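Local coordinates for Serine/threonine-protein kinase PknI (Mycobacterium tuberculosis, PDB 5XLM), which phosphorylates proteins on serine and threonine and slows mycobacterial growth within the infected host, this chain being its extracellular sensor domain, at residues Ala80-Asp85 / Val182-Pro187. Numbering follows the deposited sequence.
Sequences AATMLD and VTVPDP
An extended C-terminal tail laid along one face of an antiparallel sheet brings Val182, Val184 and Pro187 onto Leu84, Thr82 and Ala80, on strand 77-83 and the residue after it in the PknI sensor domain. The two segments run nearly antiparallel, their end-to-end directions 160° apart, yet no hydrogen bond joins them, and the tail packs over the strand instead of extending the sheet. The edges of strand 77-83 are already occupied: Ala80 and Thr82 pair with Arg69 and Ala67 of strand 62-72, and Ala81 pairs with Phe100 of strand 100-105. Contact falls to Ala80, Thr82 and Leu84; the CB atoms of Ala80 and Thr82 point at the tail, those of Ala81 and Met83 away from it. Thr82 meets the tail through its methyl. Its chi1 of 178° swings OG1 away from the backbone N and leaves CG2 between that N and the carbonyl carbon, facing the fork of Val184. Thr82 CG2 lies 3.8 Å from Val184 CG2 and 3.9 Å from Val184 CG1. Val184 CG1 also rests 3.6 Å from Ala80 O. Toward the Pro187 end of the tail, Ala80 CB lies 3.2 Å from Pro185 O and 3.9 Å from Pro187 CD. Beyond Thr82 the two chains diverge, and the tip of Leu84 bridges the wider gap, Leu84 CD2 coming within 4.3 Å of Val182 CG2; Pro179, earlier in the same tail, also touches this leucine.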
ATOM      1  N   ALA A  80       3.644  -5.575   7.528  1.00 29.66           N
ATOM      2  CA  ALA A  80       2.403  -6.254   7.201  1.00 30.09           C
ATOM      3  C   ALA A  80       1.237  -5.327   7.499  1.00 29.90           C
ATOM      4  O   ALA A  80       1.242  -4.616   8.509  1.00 31.86           O
ATOM      5  CB  ALA A  80       2.261  -7.552   7.995  1.00 31.78           C
ATOM      6  N   ALA A  81       0.245  -5.327   6.618  1.00 30.25           N
ATOM      7  CA  ALA A  81      -0.900  -4.439   6.753  1.00 30.37           C
ATOM      8  C   ALA A  81      -2.187  -5.230   6.579  1.00 30.71           C
ATOM      9  O   ALA A  81      -2.369  -5.908   5.561  1.00 31.29           O
ATOM     10  CB  ALA A  81      -0.838  -3.299   5.730  1.00 31.04           C
ATOM     11  N   THR A  82      -3.072  -5.144   7.570  1.00 30.81           N
ATOM     12  CA  THR A  82      -4.390  -5.753   7.488  1.00 36.52           C
ATOM     13  C   THR A  82      -5.430  -4.653   7.329  1.00 37.15           C
ATOM     14  O   THR A  82      -5.337  -3.602   7.970  1.00 31.75           O
ATOM     15  CB  THR A  82      -4.689  -6.626   8.711  1.00 44.65           C
ATOM     16  OG1 THR A  82      -6.022  -7.156   8.604  1.00 60.18           O
ATOM     17  CG2 THR A  82      -4.552  -5.833  10.006  1.00 43.71           C
ATOM     18  N   MET A  83      -6.406  -4.893   6.460  1.00 31.92           N
ATOM     19  CA  MET A  83      -7.368  -3.859   6.108  1.00 32.47           C
ATOM     20  C   MET A  83      -8.397  -3.669   7.214  1.00 36.43           C
ATOM     21  O   MET A  83      -8.907  -4.635   7.787  1.00 36.49           O
ATOM     22  CB  MET A  83      -8.070  -4.210   4.799  1.00 34.65           C
ATOM     23  CG  MET A  83      -8.813  -3.052   4.164  1.00 40.50           C
ATOM     24  SD  MET A  83      -9.484  -3.491   2.549  1.00 50.01           S
ATOM     25  CE  MET A  83     -10.138  -1.919   1.997  1.00 56.77           C
ATOM     26  N   LEU A  84      -8.694  -2.410   7.510  1.00 45.47           N
ATOM     27  CA  LEU A  84      -9.711  -2.047   8.481  1.00 47.57           C
ATOM     28  C   LEU A  84     -11.010  -1.701   7.761  1.00 49.09           C
ATOM     29  O   LEU A  84     -11.044  -1.502   6.543  1.00 47.00           O
ATOM     30  CB  LEU A  84      -9.230  -0.874   9.340  1.00 46.34           C
ATOM     31  CG  LEU A  84      -7.891  -1.071  10.058  1.00 45.52           C
ATOM     32  CD1 LEU A  84      -7.476   0.216  10.751  1.00 45.36           C
ATOM     33  CD2 LEU A  84      -7.961  -2.222  11.054  1.00 46.10           C
ATOM     34  N   ASP A  85     -12.093  -1.643   8.529  1.00 48.54           N
ATOM     35  CA  ASP A  85     -13.385  -1.319   7.943  1.00 49.47           C
ATOM     36  C   ASP A  85     -13.437   0.157   7.561  1.00 49.37           C
ATOM     37  O   ASP A  85     -12.750   0.998   8.145  1.00 48.96           O
ATOM     38  CB  ASP A  85     -14.513  -1.670   8.912  1.00 50.88           C
ATOM     39  CG  ASP A  85     -15.854  -1.812   8.219  1.00 67.63           C
ATOM     40  OD1 ASP A  85     -16.378  -0.794   7.718  1.00 59.18           O
ATOM     41  OD2 ASP A  85     -16.372  -2.949   8.155  1.00 66.44           O
ATOM     42  N   VAL A 182      -7.794  -5.186  16.859  1.00 77.33           N
ATOM     43  CA  VAL A 182      -7.377  -5.958  15.693  1.00 79.56           C
ATOM     44  C   VAL A 182      -6.038  -6.629  15.967  1.00 83.67           C
ATOM     45  O   VAL A 182      -5.214  -6.140  16.747  1.00 87.43           O
ATOM     46  CB  VAL A 182      -7.318  -5.064  14.435  1.00 76.99           C
ATOM     47  CG1 VAL A 182      -6.076  -4.178  14.450  1.00 73.46           C
ATOM     48  CG2 VAL A 182      -7.369  -5.910  13.168  1.00 75.94           C
ATOM     49  N   THR A 183      -5.827  -7.780  15.330  1.00 77.70           N
ATOM     50  CA  THR A 183      -4.562  -8.505  15.392  1.00 71.60           C
ATOM     51  C   THR A 183      -3.911  -8.425  14.018  1.00 64.47           C
ATOM     52  O   THR A 183      -4.412  -9.011  13.052  1.00 65.38           O
ATOM     53  CB  THR A 183      -4.768  -9.961  15.815  1.00 71.55           C
ATOM     54  OG1 THR A 183      -5.372 -10.695  14.742  1.00 70.30           O
ATOM     55  CG2 THR A 183      -5.663 -10.045  17.043  1.00 66.86           C
ATOM     56  N   VAL A 184      -2.803  -7.697  13.927  1.00 60.61           N
ATOM     57  CA  VAL A 184      -2.053  -7.616  12.677  1.00 56.53           C
ATOM     58  C   VAL A 184      -1.072  -8.782  12.650  1.00 55.50           C
ATOM     59  O   VAL A 184      -0.338  -8.989  13.627  1.00 58.30           O
ATOM     60  CB  VAL A 184      -1.328  -6.268  12.536  1.00 54.96           C
ATOM     61  CG1 VAL A 184      -0.840  -6.072  11.105  1.00 54.09           C
ATOM     62  CG2 VAL A 184      -2.233  -5.127  12.962  1.00 58.19           C
ATOM     63  N   PRO A 185      -1.033  -9.575  11.580  1.00 54.04           N
ATOM     64  CA  PRO A 185      -0.093 -10.705  11.529  1.00 54.14           C
ATOM     65  C   PRO A 185       1.344 -10.206  11.474  1.00 61.87           C
ATOM     66  O   PRO A 185       1.714  -9.444  10.579  1.00 58.63           O
ATOM     67  CB  PRO A 185      -0.490 -11.440  10.244  1.00 52.75           C
ATOM     68  CG  PRO A 185      -1.158 -10.400   9.406  1.00 53.52           C
ATOM     69  CD  PRO A 185      -1.872  -9.498  10.371  1.00 56.76           C
ATOM     70  N   ASP A 186       2.147 -10.628  12.445  1.00 72.33           N
ATOM     71  CA  ASP A 186       3.550 -10.243  12.499  1.00 76.10           C
ATOM     72  C   ASP A 186       4.258 -10.734  11.244  1.00 63.80           C
ATOM     73  O   ASP A 186       4.245 -11.944  10.970  1.00 72.45           O
ATOM     74  CB  ASP A 186       4.211 -10.815  13.752  1.00 90.65           C
ATOM     75  CG  ASP A 186       5.550 -10.164  14.066  1.00 98.27           C
ATOM     76  OD1 ASP A 186       6.382 -10.008  13.147  1.00 99.56           O
ATOM     77  OD2 ASP A 186       5.773  -9.806  15.242  1.00102.40           O
ATOM     78  N   PRO A 187       4.870  -9.849  10.452  1.00 50.88           N
ATOM     79  CA  PRO A 187       5.552 -10.313   9.233  1.00 52.65           C
ATOM     80  C   PRO A 187       6.712 -11.240   9.519  1.00 60.60           C
ATOM     81  O   PRO A 187       7.087 -12.024   8.640  1.00 68.64           O
ATOM     82  CB  PRO A 187       6.020  -9.011   8.570  1.00 47.79           C
ATOM     83  CG  PRO A 187       6.103  -8.022   9.701  1.00 44.42           C
ATOM     84  CD  PRO A 187       5.007  -8.396  10.655  1.00 44.59           C
TER